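Local structure of anopheles gambiae adenosine kinase (Anopheles gambiae, 3LOO) at residues Ser183-Thr188 / Ala214-Gln219; Asn53-Ala58 / Arg148-Asn153; Phe208-Ser213 / Glu226-Tyr231. The protein catalyses the ATP-dependent phosphorylation of adenosine to AMP, as an adenosine kinase of the pfkB carbohydrate kinase family. All blocks are in the same frame, centred on the assembly; numbering follows the deposited sequence.

Contact 1 of 3, residues Ser183-Thr188 / Ala214-Gln219. With B4P (bis(adenosine)-5'-tetraphosphate), chain D.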
loop_
_atom_site.group_PDB
_atom_site.type_symbol
_atom_site.label_atom_id
_atom_site.label_comp_id
_atom_site.label_asym_id
_atom_site.label_seq_id
_atom_site.Cartn_x
_atom_site.Cartn_y
_atom_site.Cartn_z
ATOM N N SER A 183 -2.337 -4.730 -0.812
ATOM C CA SER A 183 -1.901 -3.849 -1.929
ATOM C C SER A 183 -2.008 -4.633 -3.234
ATOM O O SER A 183 -1.915 -5.864 -3.226
ATOM C CB SER A 183 -0.453 -3.404 -1.751
ATOM O OG SER A 183 0.375 -4.556 -1.646
ATOM N N GLY A 184 -2.178 -3.937 -4.353
ATOM C CA GLY A 184 -1.996 -4.609 -5.660
ATOM C C GLY A 184 -0.591 -5.198 -5.824
ATOM O O GLY A 184 -0.420 -6.237 -6.475
ATOM N N PHE A 185 0.417 -4.554 -5.224
ATOM C CA PHE A 185 1.783 -5.102 -5.142
ATOM C C PHE A 185 1.853 -6.583 -4.686
ATOM O O PHE A 185 2.680 -7.370 -5.176
ATOM C CB PHE A 185 2.608 -4.256 -4.165
ATOM C CG PHE A 185 2.972 -2.876 -4.675
ATOM C CD1 PHE A 185 3.427 -2.685 -5.998
ATOM C CD2 PHE A 185 2.929 -1.781 -3.810
ATOM C CE1 PHE A 185 3.828 -1.435 -6.449
ATOM C CE2 PHE A 185 3.308 -0.487 -4.250
ATOM C CZ PHE A 185 3.765 -0.324 -5.592
ATOM N N PHE A 186 1.006 -6.937 -3.712
ATOM C CA PHE A 186 0.979 -8.294 -3.158
ATOM C C PHE A 186 0.490 -9.335 -4.170
ATOM O O PHE A 186 0.742 -10.534 -3.991
ATOM C CB PHE A 186 0.138 -8.332 -1.841
ATOM C CG PHE A 186 0.181 -9.655 -1.082
ATOM C CD1 PHE A 186 1.302 -10.035 -0.341
ATOM C CD2 PHE A 186 -0.937 -10.486 -1.058
ATOM C CE1 PHE A 186 1.335 -11.228 0.399
ATOM C CE2 PHE A 186 -0.931 -11.677 -0.329
ATOM C CZ PHE A 186 0.205 -12.056 0.410
ATOM N N PHE A 187 -0.203 -8.894 -5.220
ATOM C CA PHE A 187 -0.616 -9.825 -6.312
ATOM C C PHE A 187 0.562 -10.507 -7.011
ATOM O O PHE A 187 0.439 -11.661 -7.472
ATOM C CB PHE A 187 -1.483 -9.137 -7.359
ATOM C CG PHE A 187 -2.828 -8.680 -6.862
ATOM C CD1 PHE A 187 -3.110 -8.542 -5.489
ATOM C CD2 PHE A 187 -3.800 -8.323 -7.783
ATOM C CE1 PHE A 187 -4.353 -8.075 -5.076
ATOM C CE2 PHE A 187 -5.030 -7.865 -7.370
ATOM C CZ PHE A 187 -5.305 -7.731 -6.020
ATOM N N THR A 188 1.706 -9.816 -7.069
ATOM C CA THR A 188 2.944 -10.396 -7.625
ATOM C C THR A 188 3.288 -11.648 -6.839
ATOM O O THR A 188 3.766 -12.650 -7.394
ATOM C CB THR A 188 4.143 -9.401 -7.511
ATOM O OG1 THR A 188 3.789 -8.181 -8.137
ATOM C CG2 THR A 188 5.438 -9.965 -8.152
ATOM N N ALA A 214 0.312 0.587 -8.396
ATOM C CA ALA A 214 1.171 1.093 -9.485
ATOM C C ALA A 214 0.530 0.747 -10.811
ATOM O O ALA A 214 -0.167 -0.269 -10.907
ATOM C CB ALA A 214 2.587 0.459 -9.432
ATOM N N PRO A 215 0.850 1.520 -11.866
ATOM C CA PRO A 215 0.313 1.203 -13.198
ATOM C C PRO A 215 0.523 -0.227 -13.632
ATOM O O PRO A 215 -0.347 -0.783 -14.308
ATOM C CB PRO A 215 1.068 2.184 -14.114
ATOM C CG PRO A 215 1.128 3.390 -13.237
ATOM C CD PRO A 215 1.534 2.826 -11.874
ATOM N N PHE A 216 1.623 -0.853 -13.224
ATOM C CA PHE A 216 1.856 -2.224 -13.684
ATOM C C PHE A 216 0.896 -3.214 -13.118
ATOM O O PHE A 216 0.783 -4.321 -13.634
ATOM C CB PHE A 216 3.311 -2.720 -13.473
ATOM C CG PHE A 216 3.685 -3.033 -12.048
ATOM C CD1 PHE A 216 3.362 -4.250 -11.457
ATOM C CD2 PHE A 216 4.479 -2.140 -11.323
ATOM C CE1 PHE A 216 3.761 -4.557 -10.123
ATOM C CE2 PHE A 216 4.889 -2.457 -9.983
ATOM C CZ PHE A 216 4.530 -3.655 -9.404
ATOM N N VAL A 217 0.220 -2.869 -12.020
ATOM C CA VAL A 217 -0.696 -3.846 -11.465
ATOM C C VAL A 217 -1.898 -4.191 -12.406
ATOM O O VAL A 217 -2.108 -5.351 -12.728
ATOM C CB VAL A 217 -1.124 -3.475 -9.995
ATOM C CG1 VAL A 217 -2.300 -4.336 -9.585
ATOM C CG2 VAL A 217 0.120 -3.637 -9.035
ATOM N N PRO A 218 -2.679 -3.182 -12.849
ATOM C CA PRO A 218 -3.731 -3.535 -13.838
ATOM C C PRO A 218 -3.189 -3.979 -15.219
ATOM O O PRO A 218 -3.841 -4.799 -15.920
ATOM C CB PRO A 218 -4.534 -2.226 -13.991
ATOM C CG PRO A 218 -3.610 -1.108 -13.509
ATOM C CD PRO A 218 -2.725 -1.757 -12.444
ATOM N N GLN A 219 -2.004 -3.471 -15.586
ATOM C CA GLN A 219 -1.348 -3.878 -16.813
ATOM C C GLN A 219 -0.905 -5.326 -16.777
ATOM O O GLN A 219 -0.936 -5.976 -17.808
ATOM C CB GLN A 219 -0.138 -3.001 -17.108
ATOM C CG GLN A 219 -0.546 -1.644 -17.577
ATOM C CD GLN A 219 0.520 -0.609 -17.358
ATOM O OE1 GLN A 219 1.665 -0.951 -17.036
ATOM N NE2 GLN A 219 0.154 0.673 -17.509
HETATM P PA B4P D . 5.629 6.401 -3.370
HETATM O O1A B4P D . 6.535 7.347 -2.597
HETATM O O2A B4P D . 5.968 6.141 -4.837
HETATM O O3A B4P D . 4.198 7.127 -3.426
HETATM P PB B4P D . 2.888 6.429 -2.844
HETATM O O1B B4P D . 2.937 6.332 -1.318
HETATM O O2B B4P D . 2.453 5.225 -3.662
HETATM O O3B B4P D . 2.125 7.844 -3.272
HETATM P PG B4P D . 0.906 8.036 -4.307
HETATM O O1G B4P D . 1.377 8.387 -5.677
HETATM O O2G B4P D . 0.061 6.780 -4.218
HETATM O O3G B4P D . 0.059 9.249 -3.694
HETATM P PD B4P D . -0.142 10.765 -4.206
HETATM O O1D B4P D . 1.153 11.242 -4.753
HETATM O O2D B4P D . -1.409 10.931 -4.998
HETATM O O5E B4P D . 5.439 5.006 -2.558
HETATM C C5E B4P D . 6.661 4.554 -2.018
HETATM C C4E B4P D . 6.605 3.181 -1.414
HETATM O O4E B4P D . 6.196 2.177 -2.344
HETATM C C3E B4P D . 8.005 2.790 -1.030
HETATM O O3E B4P D . 8.049 2.929 0.404
HETATM C C2E B4P D . 8.132 1.325 -1.432
HETATM O O2E B4P D . 8.608 0.452 -0.401
HETATM C C1E B4P D . 6.714 0.950 -1.904
HETATM N N9A B4P D . 6.797 -0.002 -3.026
HETATM C C8A B4P D . 7.296 0.206 -4.280
HETATM N N7A B4P D . 7.179 -0.961 -4.979
HETATM C C5A B4P D . 6.641 -1.916 -4.165
HETATM C C6A B4P D . 6.281 -3.266 -4.313
HETATM N N6A B4P D . 6.488 -3.972 -5.468
HETATM N N1A B4P D . 5.756 -3.925 -3.250
HETATM C C2A B4P D . 5.524 -3.290 -2.073
HETATM N N3A B4P D . 5.846 -1.996 -1.912
HETATM C C4A B4P D . 6.391 -1.293 -2.938
HETATM O O5F B4P D . -0.316 11.465 -2.775
HETATM C C5F B4P D . -1.172 10.930 -1.772
HETATM C C4F B4P D . -1.463 12.070 -0.797
HETATM O O4F B4P D . -0.261 12.749 -0.390
HETATM C C3F B4P D . -2.264 13.171 -1.469
HETATM O O3F B4P D . -3.637 12.805 -1.510
HETATM C C2F B4P D . -1.973 14.366 -0.582
HETATM O O2F B4P D . -2.825 14.351 0.580
HETATM C C1F B4P D . -0.498 14.150 -0.199
HETATM N N9B B4P D . 0.336 14.911 -1.183
HETATM C C8B B4P D . 0.993 14.389 -2.237
HETATM N N7B B4P D . 1.639 15.354 -2.934
HETATM C C5B B4P D . 1.407 16.539 -2.333
HETATM C C6B B4P D . 1.769 17.863 -2.571
HETATM N N6B B4P D . 2.561 18.149 -3.635
HETATM N N1B B4P D . 1.342 18.847 -1.721
HETATM C C2B B4P D . 0.553 18.564 -0.654
HETATM N N3B B4P D . 0.155 17.290 -0.380
HETATM C C4B B4P D . 0.541 16.247 -1.180
#
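After Ser183, whose OG accepts from Phe186 N at 3.2 Å in an ST motif at the turn where strand passes into helix, Gly184 faces Val217 across this contact. Gly184 C is 3.6 Å from Val217 CG2. Both methyls of Val217 lie against the glycine's backbone, CG1 nearer its CA and CG2 nearer its carbonyl. Glycine suits the place because its bare CA lets these methyls rest directly on the main chain.

Phe185 and Val217 contribute the largest shares of the contact. One face of the Phe185 ring lies under an adenine of the bound bis(adenosine)-5'-tetraphosphate, whose C5A sits 3.4 Å above the ring plane over its centre. Ala214 CB approaches Phe185 CE1 obliquely at 3.7 Å, and Phe216 CZ comes to 3.7 Å from CD1, near the plane of the Phe185 ring. The two phenyl planes are inclined at 41°, a slanting pair. Phe216 takes the chi1 rotamer of 73°, with CG between backbone N and carbonyl carbon, and its end thereby reaches Phe185. Further on, Thr188 OG1 lies at the edge of the Phe216 ring, 4.1 Å from CE1; Thr188 OG1 and Tyr221 OH are hydrogen-bonded.

The 183-188 segment leads from strand 179-183 into helix 187-203, and 214-219 opens helix 216-220 after strand 207-211; helix 222-228 packs on Phe187 and helix 82-94 on Phe185.

Contact 2 of 3, residues Asn53-Ala58 / Arg148-Asn153. With B4P (bis(adenosine)-5'-tetraphosphate), chain D.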
loop_
_atom_site.group_PDB
_atom_site.type_symbol
_atom_site.label_atom_id
_atom_site.label_comp_id
_atom_site.label_asym_id
_atom_site.label_seq_id
_atom_site.Cartn_x
_atom_site.Cartn_y
_atom_site.Cartn_z
ATOM N N ASN A 53 9.778 8.951 -12.904
ATOM C CA ASN A 53 8.343 8.969 -12.605
ATOM C C ASN A 53 7.648 7.603 -12.854
ATOM O O ASN A 53 6.615 7.541 -13.500
ATOM C CB ASN A 53 7.699 10.089 -13.439
ATOM C CG ASN A 53 6.364 10.552 -12.894
ATOM O OD1 ASN A 53 6.211 10.794 -11.695
ATOM N ND2 ASN A 53 5.389 10.733 -13.796
ATOM N N ASN A 54 8.224 6.510 -12.357
ATOM C CA ASN A 54 7.740 5.168 -12.672
ATOM C C ASN A 54 8.029 4.182 -11.521
ATOM O O ASN A 54 8.874 4.463 -10.671
ATOM C CB ASN A 54 8.463 4.690 -13.937
ATOM C CG ASN A 54 7.778 3.513 -14.617
ATOM O OD1 ASN A 54 6.593 3.253 -14.402
ATOM N ND2 ASN A 54 8.535 2.792 -15.461
ATOM N N ALA A 55 7.340 3.035 -11.508
ATOM C CA ALA A 55 7.595 1.970 -10.538
ATOM C C ALA A 55 7.641 0.652 -11.264
ATOM O O ALA A 55 6.735 0.345 -12.039
ATOM C CB ALA A 55 6.501 1.935 -9.468
ATOM N N ILE A 56 8.673 -0.140 -10.999
ATOM C CA ILE A 56 8.869 -1.407 -11.676
ATOM C C ILE A 56 9.298 -2.452 -10.686
ATOM O O ILE A 56 9.679 -2.134 -9.548
ATOM C CB ILE A 56 9.945 -1.321 -12.827
ATOM C CG1 ILE A 56 11.357 -1.064 -12.230
ATOM C CG2 ILE A 56 9.536 -0.258 -13.898
ATOM C CD1 ILE A 56 12.547 -1.070 -13.221
ATOM N N LEU A 57 9.199 -3.708 -11.126
ATOM C CA LEU A 57 9.800 -4.864 -10.476
ATOM C C LEU A 57 11.230 -5.071 -11.009
ATOM O O LEU A 57 11.466 -4.903 -12.216
ATOM C CB LEU A 57 8.930 -6.099 -10.760
ATOM C CG LEU A 57 7.533 -6.015 -10.129
ATOM C CD1 LEU A 57 6.695 -7.261 -10.517
ATOM C CD2 LEU A 57 7.624 -5.862 -8.546
ATOM N N ALA A 58 12.172 -5.404 -10.121
ATOM C CA ALA A 58 13.569 -5.659 -10.512
ATOM C C ALA A 58 13.722 -6.880 -11.396
ATOM O O ALA A 58 13.122 -7.926 -11.141
ATOM C CB ALA A 58 14.468 -5.815 -9.297
ATOM N N ARG A 148 10.459 10.803 -9.006
ATOM C CA ARG A 148 10.893 9.607 -8.283
ATOM C C ARG A 148 10.732 8.417 -9.181
ATOM O O ARG A 148 9.760 8.335 -9.942
ATOM C CB ARG A 148 10.071 9.383 -7.011
ATOM C CG ARG A 148 10.320 10.411 -5.959
ATOM C CD ARG A 148 9.288 10.366 -4.846
ATOM N NE ARG A 148 10.038 10.233 -3.616
ATOM C CZ ARG A 148 10.127 9.101 -2.934
ATOM N NH1 ARG A 148 10.872 9.062 -1.832
ATOM N NH2 ARG A 148 9.457 8.017 -3.339
ATOM N N SER A 149 11.701 7.518 -9.105
ATOM C CA SER A 149 11.663 6.256 -9.824
ATOM C C SER A 149 11.989 5.096 -8.872
ATOM O O SER A 149 13.005 5.125 -8.144
ATOM C CB SER A 149 12.669 6.296 -10.960
ATOM O OG SER A 149 12.437 5.246 -11.874
ATOM N N LEU A 150 11.164 4.062 -8.920
ATOM C CA LEU A 150 11.183 2.997 -7.912
ATOM C C LEU A 150 11.470 1.691 -8.595
ATOM O O LEU A 150 10.946 1.448 -9.680
ATOM C CB LEU A 150 9.810 2.909 -7.222
ATOM C CG LEU A 150 9.460 3.728 -5.980
ATOM C CD1 LEU A 150 10.152 5.074 -5.870
ATOM C CD2 LEU A 150 7.903 3.879 -5.813
ATOM N N CYS A 151 12.286 0.854 -7.975
ATOM C CA CYS A 151 12.551 -0.476 -8.527
ATOM C C CYS A 151 12.610 -1.454 -7.380
ATOM O O CYS A 151 13.542 -1.393 -6.556
ATOM C CB CYS A 151 13.842 -0.499 -9.383
ATOM S SG CYS A 151 14.306 -2.090 -10.020
ATOM N N ALA A 152 11.602 -2.330 -7.339
ATOM C CA ALA A 152 11.360 -3.240 -6.210
ATOM C C ALA A 152 11.929 -4.622 -6.491
ATOM O O ALA A 152 11.544 -5.282 -7.463
ATOM C CB ALA A 152 9.821 -3.350 -5.893
ATOM N N ASN A 153 12.868 -5.007 -5.650
ATOM C CA ASN A 153 13.511 -6.295 -5.663
ATOM C C ASN A 153 12.855 -7.066 -4.539
ATOM O O ASN A 153 13.237 -6.905 -3.352
ATOM C CB ASN A 153 15.012 -6.129 -5.386
ATOM C CG ASN A 153 15.733 -7.467 -5.191
ATOM O OD1 ASN A 153 15.342 -8.491 -5.758
ATOM N ND2 ASN A 153 16.768 -7.456 -4.371
HETATM P PA B4P D . 5.629 6.401 -3.370
HETATM O O1A B4P D . 6.535 7.347 -2.597
HETATM O O2A B4P D . 5.968 6.141 -4.837
HETATM O O3A B4P D . 4.198 7.127 -3.426
HETATM P PB B4P D . 2.888 6.429 -2.844
HETATM O O1B B4P D . 2.937 6.332 -1.318
HETATM O O2B B4P D . 2.453 5.225 -3.662
HETATM O O3B B4P D . 2.125 7.844 -3.272
HETATM P PG B4P D . 0.906 8.036 -4.307
HETATM O O1G B4P D . 1.377 8.387 -5.677
HETATM O O2G B4P D . 0.061 6.780 -4.218
HETATM O O3G B4P D . 0.059 9.249 -3.694
HETATM P PD B4P D . -0.142 10.765 -4.206
HETATM O O1D B4P D . 1.153 11.242 -4.753
HETATM O O2D B4P D . -1.409 10.931 -4.998
HETATM O O5E B4P D . 5.439 5.006 -2.558
HETATM C C5E B4P D . 6.661 4.554 -2.018
HETATM C C4E B4P D . 6.605 3.181 -1.414
HETATM O O4E B4P D . 6.196 2.177 -2.344
HETATM C C3E B4P D . 8.005 2.790 -1.030
HETATM O O3E B4P D . 8.049 2.929 0.404
HETATM C C2E B4P D . 8.132 1.325 -1.432
HETATM O O2E B4P D . 8.608 0.452 -0.401
HETATM C C1E B4P D . 6.714 0.950 -1.904
HETATM N N9A B4P D . 6.797 -0.002 -3.026
HETATM C C8A B4P D . 7.296 0.206 -4.280
HETATM N N7A B4P D . 7.179 -0.961 -4.979
HETATM C C5A B4P D . 6.641 -1.916 -4.165
HETATM C C6A B4P D . 6.281 -3.266 -4.313
HETATM N N6A B4P D . 6.488 -3.972 -5.468
HETATM N N1A B4P D . 5.756 -3.925 -3.250
HETATM C C2A B4P D . 5.524 -3.290 -2.073
HETATM N N3A B4P D . 5.846 -1.996 -1.912
HETATM C C4A B4P D . 6.391 -1.293 -2.938
HETATM O O5F B4P D . -0.316 11.465 -2.775
HETATM C C5F B4P D . -1.172 10.930 -1.772
HETATM C C4F B4P D . -1.463 12.070 -0.797
HETATM O O4F B4P D . -0.261 12.749 -0.390
HETATM C C3F B4P D . -2.264 13.171 -1.469
HETATM O O3F B4P D . -3.637 12.805 -1.510
HETATM C C2F B4P D . -1.973 14.366 -0.582
HETATM O O2F B4P D . -2.825 14.351 0.580
HETATM C C1F B4P D . -0.498 14.150 -0.199
HETATM N N9B B4P D . 0.336 14.911 -1.183
HETATM C C8B B4P D . 0.993 14.389 -2.237
HETATM N N7B B4P D . 1.639 15.354 -2.934
HETATM C C5B B4P D . 1.407 16.539 -2.333
HETATM C C6B B4P D . 1.769 17.863 -2.571
HETATM N N6B B4P D . 2.561 18.149 -3.635
HETATM N N1B B4P D . 1.342 18.847 -1.721
HETATM C C2B B4P D . 0.553 18.564 -0.654
HETATM N N3B B4P D . 0.155 17.290 -0.380
HETATM C C4B B4P D . 0.541 16.247 -1.180
HETATM O O HOH W 1 11.151 2.843 -12.185
#
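Asn54 and Leu150 open the regular pairing of two parallel strands, 54-57 at the margin of the five-stranded mixed sheet and 147-153 inside it. This small sheet corresponds to the lid that covers the substrate site in pfkB-family kinases, and here one side of it meets the bound bis(adenosine)-5'-tetraphosphate.

The bonds alternate as parallel pairing requires. Leu150 N gives to Asn54 O at 2.9 Å, Ile56 N to Leu150 O, Ala152 N to Ile56 O, and Ala58 N to Ala152 O at 2.7 Å; Asn54 N to Arg148 O is weak. The last two regular bonds are nearly straight, with angles of 170° and 169° at the hydrogen, although Ala58 N stands above the carbonyl plane of Ala152. The other edge of 147-153 is also satisfied: Ser149, Cys151 and Asn153 make backbone bonds to strand 137-144. A water is hydrogen-bonded to Ser149 OG and Leu150 O, and weakly to Asn54 O, bridging the strands; Ser149 OG also bonds Gln51 O.

Side chains divide by face. Ile56 CD1 lies 3.8 Å from Cys151 SG, and Ala58 CB is a second apolar group beside the sulfur, also at 3.8 Å. Ala55, Leu57, Leu150 and Ala152 occupy the ligand side. The small Ala152 lets adenine come close, N6A standing 3.4 Å from its CB, while Leu57 CD2 borders the same amino group. Arg148, its chain bent at chi3 (126°), turns toward the first phosphate. Asn313 OD1 accepts from Arg148 NH2, which lies 3.1 Å from ligand O1A.

Contact 3 of 3, residues Phe208-Ser213 / Glu226-Tyr231; sequences FMMNLS and EEIFPY
Phe208 and Ile228 meet at about a right angle, the end of the isoleucine reaching the CE2 and CZ atoms of the ring: Ile228 CD1 is 3.9 Å from Phe208 CE2 and equally near CZ. The approach is oblique, neither over the face nor in the plane. Phe208 points from its strand toward the helix, and with CG opposite the backbone N (chi1 -178°) its ring extends toward Ile228. Its other end is covered by backbone, Tyr231 O lying 3.4 Å from Phe208 CB.

The branched Ile228 serves two neighbours at once. While CD1 goes to Phe208, CG2 turns to Met210, 3.9 Å from SD. The flexible methionine, bent at chi3 (-76°), brings its sulfur beside both Ile228 CG2 and the Phe229 ring. SD lies 5.4 Å from the ring centroid and 66° off its normal, an oblique Met-aromatic contact. Phe229 starts off pointing away from the strand, yet its ring end returns to it, and Leu212 CD2 meets the edge of that ring at CZ, 4.4 Å away. Thus alternate residues Phe208 and Met210 present apolar side chains to the helix. At the strand's end, Asn211 OD1 accepts from Ser213 N in an Asx turn.

Strand 207-211 lies inside the large sheet, between strands 179-183 and 234-238, and its covering by the end of helix 222-228 is the layered alpha/beta packing of the ribokinase-like (pfkB) fold.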
loop_
_atom_site.group_PDB
_atom_site.type_symbol
_atom_site.label_atom_id
_atom_site.label_comp_id
_atom_site.label_asym_id
_atom_site.label_seq_id
_atom_site.Cartn_x
_atom_site.Cartn_y
_atom_site.Cartn_z
ATOM N N PHE A 208 -13.094 -5.500 3.050
ATOM C CA PHE A 208 -11.859 -5.861 2.307
ATOM C C PHE A 208 -11.532 -4.636 1.440
ATOM O O PHE A 208 -12.394 -4.072 0.739
ATOM C CB PHE A 208 -11.984 -7.163 1.513
ATOM C CG PHE A 208 -10.713 -7.546 0.788
ATOM C CD1 PHE A 208 -9.762 -8.317 1.411
ATOM C CD2 PHE A 208 -10.447 -7.047 -0.508
ATOM C CE1 PHE A 208 -8.574 -8.640 0.776
ATOM C CE2 PHE A 208 -9.241 -7.338 -1.162
ATOM C CZ PHE A 208 -8.299 -8.144 -0.500
ATOM N N MET A 209 -10.297 -4.191 1.565
ATOM C CA MET A 209 -9.860 -2.962 0.955
ATOM C C MET A 209 -8.537 -3.261 0.237
ATOM O O MET A 209 -7.762 -4.140 0.649
ATOM C CB MET A 209 -9.693 -1.869 2.025
ATOM C CG MET A 209 -10.997 -1.632 2.862
ATOM S SD MET A 209 -10.741 -0.558 4.261
ATOM C CE MET A 209 -10.121 -1.762 5.441
ATOM N N MET A 210 -8.276 -2.525 -0.831
ATOM C CA MET A 210 -7.026 -2.733 -1.566
ATOM C C MET A 210 -6.591 -1.467 -2.272
ATOM O O MET A 210 -7.328 -0.498 -2.362
ATOM C CB MET A 210 -7.115 -3.925 -2.535
ATOM C CG MET A 210 -8.167 -3.809 -3.649
ATOM S SD MET A 210 -7.821 -4.877 -5.097
ATOM C CE MET A 210 -6.503 -3.919 -5.884
ATOM N N ASN A 211 -5.362 -1.494 -2.762
ATOM C CA ASN A 211 -4.786 -0.340 -3.401
ATOM C C ASN A 211 -4.414 -0.766 -4.819
ATOM O O ASN A 211 -3.943 -1.912 -5.015
ATOM C CB ASN A 211 -3.511 0.018 -2.663
ATOM C CG ASN A 211 -3.119 1.432 -2.864
ATOM O OD1 ASN A 211 -2.812 1.853 -3.988
ATOM N ND2 ASN A 211 -3.158 2.215 -1.776
ATOM N N LEU A 212 -4.533 0.151 -5.785
ATOM C CA LEU A 212 -4.052 -0.181 -7.126
ATOM C C LEU A 212 -2.545 -0.312 -7.178
ATOM O O LEU A 212 -2.025 -1.037 -8.027
ATOM C CB LEU A 212 -4.596 0.769 -8.187
ATOM C CG LEU A 212 -6.096 0.696 -8.463
ATOM C CD1 LEU A 212 -6.500 1.883 -9.339
ATOM C CD2 LEU A 212 -6.492 -0.723 -9.073
ATOM N N SER A 213 -1.858 0.396 -6.275
ATOM C CA SER A 213 -0.392 0.334 -6.066
ATOM C C SER A 213 0.512 0.958 -7.136
ATOM O O SER A 213 1.412 1.737 -6.807
ATOM C CB SER A 213 0.062 -1.097 -5.776
ATOM O OG SER A 213 -0.454 -1.533 -4.525
ATOM N N GLU A 226 -10.069 -8.175 -11.955
ATOM C CA GLU A 226 -11.448 -8.461 -12.256
ATOM C C GLU A 226 -12.030 -9.499 -11.296
ATOM O O GLU A 226 -13.157 -9.326 -10.843
ATOM C CB GLU A 226 -11.580 -9.000 -13.687
ATOM C CG GLU A 226 -11.432 -7.948 -14.763
ATOM C CD GLU A 226 -12.085 -8.387 -16.075
ATOM O OE1 GLU A 226 -11.766 -9.499 -16.562
ATOM O OE2 GLU A 226 -12.961 -7.652 -16.565
ATOM N N GLU A 227 -11.297 -10.590 -11.050
ATOM C CA GLU A 227 -11.789 -11.647 -10.203
ATOM C C GLU A 227 -11.964 -11.197 -8.703
ATOM O O GLU A 227 -12.889 -11.648 -8.009
ATOM C CB GLU A 227 -10.879 -12.890 -10.291
ATOM C CG GLU A 227 -11.499 -14.120 -9.565
ATOM C CD GLU A 227 -10.657 -15.389 -9.607
ATOM O OE1 GLU A 227 -9.464 -15.358 -9.946
ATOM O OE2 GLU A 227 -11.195 -16.455 -9.284
ATOM N N ILE A 228 -11.108 -10.292 -8.221
ATOM C CA ILE A 228 -11.168 -9.871 -6.801
ATOM C C ILE A 228 -12.122 -8.678 -6.587
ATOM O O ILE A 228 -12.636 -8.476 -5.482
ATOM C CB ILE A 228 -9.753 -9.550 -6.219
ATOM C CG1 ILE A 228 -9.756 -9.665 -4.678
ATOM C CG2 ILE A 228 -9.293 -8.119 -6.634
ATOM C CD1 ILE A 228 -8.309 -9.794 -4.048
ATOM N N PHE A 229 -12.353 -7.882 -7.630
ATOM C CA PHE A 229 -13.176 -6.705 -7.496
ATOM C C PHE A 229 -14.562 -6.854 -6.835
ATOM O O PHE A 229 -14.942 -5.943 -6.103
ATOM C CB PHE A 229 -13.322 -5.937 -8.806
ATOM C CG PHE A 229 -12.242 -4.911 -9.022
ATOM C CD1 PHE A 229 -11.471 -4.462 -7.963
ATOM C CD2 PHE A 229 -11.979 -4.419 -10.298
ATOM C CE1 PHE A 229 -10.449 -3.518 -8.168
ATOM C CE2 PHE A 229 -10.974 -3.461 -10.511
ATOM C CZ PHE A 229 -10.206 -3.011 -9.444
ATOM N N PRO A 230 -15.311 -7.971 -7.070
ATOM C CA PRO A 230 -16.628 -8.106 -6.409
ATOM C C PRO A 230 -16.531 -8.049 -4.882
ATOM O O PRO A 230 -17.479 -7.701 -4.200
ATOM C CB PRO A 230 -17.094 -9.524 -6.853
ATOM C CG PRO A 230 -16.452 -9.656 -8.295
ATOM C CD PRO A 230 -15.052 -9.101 -8.005
ATOM N N TYR A 231 -15.363 -8.399 -4.353
ATOM C CA TYR A 231 -15.157 -8.495 -2.918
ATOM C C TYR A 231 -14.447 -7.280 -2.378
ATOM O O TYR A 231 -14.097 -7.236 -1.201
ATOM C CB TYR A 231 -14.329 -9.727 -2.611
ATOM C CG TYR A 231 -14.823 -10.955 -3.316
ATOM C CD1 TYR A 231 -15.936 -11.670 -2.838
ATOM C CD2 TYR A 231 -14.227 -11.380 -4.505
ATOM C CE1 TYR A 231 -16.405 -12.810 -3.505
ATOM C CE2 TYR A 231 -14.706 -12.498 -5.198
ATOM C CZ TYR A 231 -15.786 -13.205 -4.689
ATOM O OH TYR A 231 -16.216 -14.338 -5.350
#

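Contacts 1 and 2 meet round the same adenine of bis(adenosine)-5'-tetraphosphate, the first from the large domain and the second from the small sheet, their centres about 12 Å apart. They also touch directly: Phe216 CZ lies 3.9 Å from Leu57 CG, and Thr188 CG2 3.8 Å from Leu57 CD1, bringing the small sheet against the starts of helices 187-203 and 216-220. Contact 3 stands behind contact 1, with centres about 10 Å apart. Gly184 N is 2.8 Å from Asn211 O, probably a hydrogen bond, and Val217 CB packs on Leu212 O. The Leu212 side chain is about 9 Å from the ligand and about 8 Å from the magnesium ion. Contacts 2 and 3 do not touch.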